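Local coordinates for uncharacterized protein (Bacteroides caccae, PDB 4L7A) that is of unknown function but probably acts as a zinc-dependent peptidase, at residues N53-T57 and I97-D103; L61-L65 and M122-L128; K20-D24 and K40-E44. All coordinates share one frame; numbering follows the deposited sequence.

The three contacts lie on the same side of the molecule's centre and join the mixed sheet to the loops and helices around it. Interactions 1 and 2, with centres about 11 Å apart, interlock: S99 O lies 2.8 Å from W125 NE1, probably a hydrogen bond, so the two loops that leave strands 93-98 and 115-122 are tied together. Interaction 3, its centre about 15 Å from that of interaction 2, meets it where F23 packs on V63; M43 reaches interaction 1 by touching P56 and T57. Helix 131-153, which follows 122-128, carries the HExxH sequence of zinc peptidases, so interaction 2 is linked most directly along the chain to the presumed active site.

Interaction 1: residues N53-T57 and I97-D103; sequences NLVPT and IGSASWD
The N53 amide and D103 carboxylate cross obliquely, planes 26° apart, and N53 ND2 gives D103 OD1 a weak hydrogen bond of 3.3 Å; the A100 methyl lies over one face of the amide, CB 4.0 Å from N53 CG. These contacts sit beside a single antiparallel beta bridge, L54 with S99 as a non-hydrogen-bonded pair, which sets the loop before helix 59-81 beside strand 93-98. ND2 also donates to S99 OG, 19° out of the amide plane; S99 is modelled in two conformers, so this bond is less certain. Next to the bridged pair, A100 N donates to N53 O at 2.9 Å, in the carbonyl plane, and V55 N gives G98 O a straight but long, weak bond. An alanine in place of N53 would probably leave S99 OG and D103 OD1 without the ND2 donor and open a gap beside the A100 methyl. G98 sits where the backbones close in: a CB there would clash with V55 O. L54, with CG anti to its backbone nitrogen (chi1 -174°), brings CD1 against I97 CG2 (3.6 Å) and close to G98 O. A water donates to V55 O at 2.6 Å and accepts from G98 N.

Interaction 2: residues L61-L65 and M122-L128; sequences LSVKL and MGNWLDL
One face of helix 59-81 packs here on the connection from strand 115-122 to helix 131-153, a connection that folds through a type I beta turn from G123 to L126. The join is made without any hydrogen bond between 61-65 and 122-128: L61, K64 and L65 present an apolar surface to M122, L126 and L128. L61 buries the most surface in this contact. It is extended from its backbone N through CG (chi1 -178°), and its two methyls part company: CD2 presses on the turn backbone, 3.3 Å from G123 C, while CD1 meets L128 CD1 at 3.8 Å. The chain of M122, a selenomethionine, bends at chi2 and chi3, setting CE 3.8 Å from L61 CG and 3.4 Å from S62 OG; that hydroxyl is already bonded to D58 O one turn back. L65 CD1 lies 3.5 Å from M122 CG and also touches L126 CD1. L128 is shared by three residues of the helix: its CD1 rests on K64 CD at 3.7 Å, the lysine chain crossing at about a right angle, and its CD2 meets L65 CD2. M134, Y137 and Y138 of helix 131-153 extend the same core. The contact thus packs a helix on the connection from a sheet strand to the helix with the HExxH sequence, presumably the zinc-binding helix, as in zincins.

Interaction 3: residues K20-D24 and K40-E44; sequences KSEFD and KYRME
K20-D24, a piece of helix 17-35, passes K40-E44 obliquely, K20 nearest R42 and D24 nearest K40 by CA; the K20 and R42 CA atoms are 8.8 Å apart and the gap is filled by side chains. The second segment leaves strand 38-40 and enters a 3-10 segment at 43-44 that continues past E44. A salt-bridge network of D24, R42 and E44 spans this junction beside the F23-Y41 ring pair. R42 approaches D24 side-on, and both NE and NH2 point to the same oxygen: NH2 is 2.8 Å from D24 OD2, with NE the longer partner. OD2 lies close to the guanidinium plane, whereas the carboxylate is turned 47° from it. K20 lays its CG over one face of the guanidinium, while its ammonium leads away; the R42 charge is probably offset by D24 and, more weakly, E44, which would be expected to ease the nearness of the two cations. Next to the network, the Y41 ring is sandwiched, with R42 CG over one face and F23 CD2 over the other, 3.4 Å from Y41 CE1. The two rings meet obliquely, their planes at 44°. Y41 CG stands between its own backbone N and carbonyl carbon (chi1 69°), which swings the ring toward the helix and puts Y41 OH 2.9 Å from D24 OD1 and 3.0 Å from K20 O. F23 continues inward to V63 and A66 of helix 59-81. At the outer end of the network, R42 NH1 makes a weak bond of 3.3 Å to E44 OE2.

Interaction 1: residues N53-T57 and I97-D103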
# COMPACT_ATOMS: atom_id res chain seq x y z
N ASN A 53 -14.23 -17.24 7.57
CA ASN A 53 -13.40 -16.37 8.34
C ASN A 53 -13.98 -15.05 8.82
O ASN A 53 -13.31 -14.34 9.57
CB ASN A 53 -12.14 -16.05 7.58
CG ASN A 53 -11.00 -16.82 8.08
OD1 ASN A 53 -11.15 -18.01 8.43
ND2 ASN A 53 -9.80 -16.16 8.15
N LEU A 54 -15.14 -14.66 8.33
CA LEU A 54 -15.74 -13.40 8.74
C LEU A 54 -16.03 -13.42 10.27
O LEU A 54 -16.56 -14.39 10.79
CB LEU A 54 -17.06 -13.21 8.03
CG LEU A 54 -17.72 -11.85 8.28
CD1 LEU A 54 -16.86 -10.74 7.76
CD2 LEU A 54 -19.08 -11.82 7.53
N VAL A 55 -15.63 -12.35 10.94
CA VAL A 55 -15.94 -12.08 12.36
C VAL A 55 -16.37 -10.59 12.47
O VAL A 55 -16.10 -9.80 11.57
CB VAL A 55 -14.73 -12.33 13.31
CG1 VAL A 55 -14.30 -13.77 13.27
CG2 VAL A 55 -13.53 -11.42 12.96
N PRO A 56 -17.05 -10.21 13.56
CA PRO A 56 -17.40 -8.82 13.70
C PRO A 56 -16.16 -7.91 13.63
O PRO A 56 -15.07 -8.28 14.09
CB PRO A 56 -18.03 -8.77 15.10
CG PRO A 56 -18.58 -10.11 15.28
CD PRO A 56 -17.55 -11.02 14.68
N THR A 57 -16.33 -6.76 13.04
CA THR A 57 -15.26 -5.79 12.89
C THR A 57 -15.01 -5.16 14.24
O THR A 57 -15.90 -4.56 14.80
CB THR A 57 -15.69 -4.73 11.85
OG1 THR A 57 -15.98 -5.42 10.60
CG2 THR A 57 -14.61 -3.70 11.63
N ILE A 97 -12.94 -4.84 7.23
CA ILE A 97 -13.76 -6.00 7.51
C ILE A 97 -13.02 -6.90 8.45
O ILE A 97 -11.82 -7.11 8.32
CB ILE A 97 -14.11 -6.77 6.24
CG1 ILE A 97 -14.97 -5.91 5.34
CG2 ILE A 97 -14.87 -8.02 6.53
CD1 ILE A 97 -15.34 -6.60 3.95
N GLY A 98 -13.73 -7.45 9.43
CA GLY A 98 -13.06 -8.33 10.40
C GLY A 98 -12.78 -9.74 9.86
O GLY A 98 -13.62 -10.32 9.18
N SER A 99 -11.61 -10.29 10.21
CA SER A 99 -11.26 -11.64 9.87
C SER A 99 -10.63 -12.41 11.02
O SER A 99 -9.89 -11.85 11.83
CB SER A 99 -10.28 -11.60 8.72
OG SER A 99 -10.10 -12.89 8.18
N ALA A 100 -10.95 -13.70 11.08
CA ALA A 100 -10.47 -14.60 12.10
C ALA A 100 -8.96 -14.79 12.05
O ALA A 100 -8.37 -14.99 13.07
CB ALA A 100 -11.15 -15.93 11.98
N SER A 101 -8.35 -14.66 10.87
CA SER A 101 -6.91 -14.75 10.72
C SER A 101 -6.44 -14.07 9.43
O SER A 101 -7.26 -13.55 8.64
CB SER A 101 -6.46 -16.20 10.71
OG SER A 101 -5.05 -16.30 10.84
N TRP A 102 -5.12 -14.11 9.24
CA TRP A 102 -4.46 -13.59 8.05
C TRP A 102 -4.38 -14.60 6.92
O TRP A 102 -4.02 -14.25 5.81
CB TRP A 102 -3.03 -13.16 8.37
CG TRP A 102 -2.11 -14.29 8.66
CD1 TRP A 102 -1.45 -15.09 7.75
CD2 TRP A 102 -1.68 -14.72 9.95
NE1 TRP A 102 -0.69 -16.01 8.40
CE2 TRP A 102 -0.81 -15.81 9.75
CE3 TRP A 102 -1.98 -14.31 11.25
CZ2 TRP A 102 -0.20 -16.49 10.82
CZ3 TRP A 102 -1.38 -15.00 12.33
CH2 TRP A 102 -0.50 -16.07 12.10
N ASP A 103 -4.70 -15.86 7.23
CA ASP A 103 -4.47 -16.99 6.30
C ASP A 103 -5.29 -17.00 4.99
O ASP A 103 -4.89 -17.63 4.05
CB ASP A 103 -4.65 -18.35 7.05
CG ASP A 103 -6.11 -18.60 7.47
OD1 ASP A 103 -6.96 -17.68 7.43
OD2 ASP A 103 -6.42 -19.74 7.87
O HOH W 1 -16.79 -7.75 10.13

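Interaction 2: residues L61-L65 and M122-L128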
# COMPACT_ATOMS: atom_id res chain seq x y z
N LEU A 61 -9.85 -1.52 17.29
CA LEU A 61 -8.84 -1.82 16.30
C LEU A 61 -9.05 -1.01 14.96
O LEU A 61 -8.06 -0.65 14.30
CB LEU A 61 -8.81 -3.32 16.03
CG LEU A 61 -7.74 -3.81 15.02
CD1 LEU A 61 -6.34 -3.39 15.47
CD2 LEU A 61 -7.86 -5.33 14.92
N SER A 62 -10.30 -0.74 14.58
CA SER A 62 -10.58 0.08 13.40
C SER A 62 -10.03 1.49 13.59
O SER A 62 -9.52 2.08 12.68
CB SER A 62 -12.06 0.17 13.10
OG SER A 62 -12.55 -1.13 12.77
N VAL A 63 -10.15 2.03 14.80
CA VAL A 63 -9.64 3.33 15.13
C VAL A 63 -8.12 3.36 15.01
O VAL A 63 -7.53 4.32 14.45
CB VAL A 63 -10.05 3.73 16.56
CG1 VAL A 63 -9.42 5.05 16.95
CG2 VAL A 63 -11.55 3.83 16.68
N LYS A 64 -7.46 2.32 15.52
CA LYS A 64 -6.00 2.25 15.46
C LYS A 64 -5.56 2.23 14.03
O LYS A 64 -4.69 3.00 13.65
CB LYS A 64 -5.48 1.02 16.17
CG LYS A 64 -5.74 1.11 17.66
CD LYS A 64 -5.02 0.06 18.45
CE LYS A 64 -5.57 0.01 19.84
NZ LYS A 64 -4.82 -1.00 20.56
N LEU A 65 -6.19 1.38 13.23
CA LEU A 65 -5.83 1.26 11.81
C LEU A 65 -6.09 2.53 11.01
O LEU A 65 -5.26 2.91 10.20
CB LEU A 65 -6.55 0.11 11.16
CG LEU A 65 -5.88 -1.20 11.47
CD1 LEU A 65 -6.81 -2.34 11.10
CD2 LEU A 65 -4.59 -1.31 10.65
N MSE A 122 -8.90 -7.39 8.91
CA MSE A 122 -8.17 -7.19 10.14
C MSE A 122 -8.77 -7.91 11.34
O MSE A 122 -9.91 -8.29 11.31
CB MSE A 122 -8.04 -5.68 10.50
CG MSE A 122 -9.15 -4.79 10.04
SE MSE A 122 -10.90 -4.97 10.92
CE MSE A 122 -10.60 -3.92 12.53
N GLY A 123 -7.97 -8.02 12.39
CA GLY A 123 -8.40 -8.64 13.65
C GLY A 123 -7.23 -8.57 14.61
O GLY A 123 -6.14 -8.13 14.24
N ASN A 124 -7.42 -8.94 15.85
CA ASN A 124 -6.35 -8.65 16.80
C ASN A 124 -5.22 -9.72 16.73
O ASN A 124 -4.34 -9.70 17.56
CB ASN A 124 -6.89 -8.39 18.22
CG ASN A 124 -7.57 -9.58 18.79
OD1 ASN A 124 -7.58 -10.66 18.19
ND2 ASN A 124 -8.11 -9.43 20.00
N TRP A 125 -5.26 -10.61 15.72
CA TRP A 125 -4.06 -11.35 15.30
C TRP A 125 -2.96 -10.39 14.77
O TRP A 125 -1.83 -10.81 14.55
CB TRP A 125 -4.36 -12.39 14.22
CG TRP A 125 -5.24 -11.88 13.12
CD1 TRP A 125 -6.63 -12.00 13.06
CD2 TRP A 125 -4.86 -11.16 11.93
NE1 TRP A 125 -7.09 -11.40 11.92
CE2 TRP A 125 -6.05 -10.91 11.19
CE3 TRP A 125 -3.65 -10.70 11.41
CZ2 TRP A 125 -6.05 -10.20 10.01
CZ3 TRP A 125 -3.66 -10.02 10.21
CH2 TRP A 125 -4.85 -9.77 9.52
N LEU A 126 -3.31 -9.14 14.48
CA LEU A 126 -2.38 -8.15 13.97
C LEU A 126 -1.38 -7.68 15.05
O LEU A 126 -1.79 -7.37 16.13
CB LEU A 126 -3.13 -6.89 13.53
CG LEU A 126 -3.62 -6.72 12.10
CD1 LEU A 126 -4.55 -5.47 12.02
CD2 LEU A 126 -2.40 -6.58 11.19
N ASP A 127 -0.10 -7.58 14.72
CA ASP A 127 0.85 -6.88 15.55
C ASP A 127 1.14 -5.51 14.89
O ASP A 127 1.95 -5.41 13.96
CB ASP A 127 2.13 -7.69 15.71
CG ASP A 127 3.18 -6.98 16.56
OD1 ASP A 127 2.94 -5.85 17.03
OD2 ASP A 127 4.27 -7.56 16.73
N LEU A 128 0.52 -4.46 15.40
CA LEU A 128 0.45 -3.19 14.67
C LEU A 128 1.76 -2.44 14.56
O LEU A 128 1.95 -1.64 13.63
CB LEU A 128 -0.59 -2.27 15.30
CG LEU A 128 -2.03 -2.76 15.27
CD1 LEU A 128 -2.86 -2.00 16.28
CD2 LEU A 128 -2.62 -2.59 13.89

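Interaction 3: residues K20-D24 and K40-E44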
# COMPACT_ATOMS: atom_id res chain seq x y z
N LYS A 20 -19.07 5.61 18.33
CA LYS A 20 -19.16 5.49 16.88
C LYS A 20 -19.41 6.80 16.18
O LYS A 20 -18.86 7.02 15.12
CB LYS A 20 -20.25 4.53 16.45
CG LYS A 20 -19.99 3.14 16.90
CD LYS A 20 -21.16 2.31 16.52
CE LYS A 20 -21.08 0.97 17.15
NZ LYS A 20 -22.30 0.24 16.77
N SER A 21 -20.26 7.66 16.77
CA SER A 21 -20.49 8.98 16.17
C SER A 21 -19.22 9.82 16.31
O SER A 21 -18.93 10.62 15.44
CB SER A 21 -21.67 9.74 16.83
OG SER A 21 -22.83 8.98 16.64
N GLU A 22 -18.47 9.65 17.40
CA GLU A 22 -17.19 10.40 17.57
C GLU A 22 -16.17 9.96 16.50
O GLU A 22 -15.48 10.79 15.93
CB GLU A 22 -16.61 10.22 19.00
CG GLU A 22 -15.37 11.08 19.35
CD GLU A 22 -14.69 10.70 20.69
OE1 GLU A 22 -15.26 9.87 21.46
OE2 GLU A 22 -13.58 11.22 20.99
N PHE A 23 -16.09 8.67 16.24
CA PHE A 23 -15.23 8.16 15.16
C PHE A 23 -15.72 8.67 13.78
O PHE A 23 -14.90 9.06 12.96
CB PHE A 23 -15.13 6.64 15.23
CG PHE A 23 -14.05 6.02 14.38
CD1 PHE A 23 -12.88 6.70 14.06
CD2 PHE A 23 -14.19 4.73 13.92
CE1 PHE A 23 -11.89 6.07 13.28
CE2 PHE A 23 -13.20 4.11 13.14
CZ PHE A 23 -12.07 4.80 12.82
N ASP A 24 -17.02 8.68 13.54
CA ASP A 24 -17.54 9.19 12.26
C ASP A 24 -17.09 10.61 12.09
O ASP A 24 -16.63 10.99 11.03
CB ASP A 24 -19.05 9.12 12.15
CG ASP A 24 -19.58 7.71 12.17
OD1 ASP A 24 -18.82 6.74 11.94
OD2 ASP A 24 -20.78 7.55 12.45
N LYS A 40 -14.83 3.25 5.66
CA LYS A 40 -15.98 2.59 6.27
C LYS A 40 -15.57 1.47 7.22
O LYS A 40 -14.73 0.62 6.88
CB LYS A 40 -16.89 2.03 5.19
CG LYS A 40 -17.41 3.05 4.20
CD LYS A 40 -18.61 2.51 3.47
CE LYS A 40 -19.05 3.41 2.34
NZ LYS A 40 -20.14 2.75 1.59
N TYR A 41 -16.13 1.49 8.43
CA TYR A 41 -15.90 0.44 9.39
C TYR A 41 -17.17 -0.23 9.83
O TYR A 41 -17.13 -1.36 10.30
CB TYR A 41 -15.16 0.95 10.59
CG TYR A 41 -15.95 1.89 11.42
CD1 TYR A 41 -16.08 3.21 11.06
CD2 TYR A 41 -16.59 1.44 12.56
CE1 TYR A 41 -16.85 4.09 11.83
CE2 TYR A 41 -17.37 2.30 13.32
CZ TYR A 41 -17.48 3.63 12.96
OH TYR A 41 -18.26 4.45 13.70
N ARG A 42 -18.30 0.45 9.66
CA ARG A 42 -19.58 -0.08 10.13
C ARG A 42 -19.98 -1.21 9.18
O ARG A 42 -20.06 -1.02 7.97
CB ARG A 42 -20.65 1.00 10.15
CG ARG A 42 -20.50 2.11 11.25
CD ARG A 42 -21.39 3.31 10.86
NE ARG A 42 -21.44 4.40 11.83
CZ ARG A 42 -22.18 4.40 12.92
NH1 ARG A 42 -22.92 3.34 13.23
NH2 ARG A 42 -22.15 5.43 13.74
N MSE A 43 -20.26 -2.36 9.76
CA MSE A 43 -20.63 -3.55 8.98
C MSE A 43 -21.94 -3.42 8.18
O MSE A 43 -22.06 -3.94 7.06
CB MSE A 43 -20.74 -4.75 9.91
CG MSE A 43 -19.39 -5.13 10.52
SE MSE A 43 -19.58 -6.41 11.98
CE MSE A 43 -19.74 -5.15 13.52
N GLU A 44 -22.89 -2.72 8.78
CA GLU A 44 -24.16 -2.40 8.14
C GLU A 44 -24.01 -1.61 6.84
O GLU A 44 -24.88 -1.68 6.01
CB GLU A 44 -25.04 -1.61 9.13
CG GLU A 44 -24.48 -0.19 9.47
CD GLU A 44 -24.60 0.21 10.94
OE1 GLU A 44 -25.74 0.24 11.46
OE2 GLU A 44 -23.58 0.55 11.57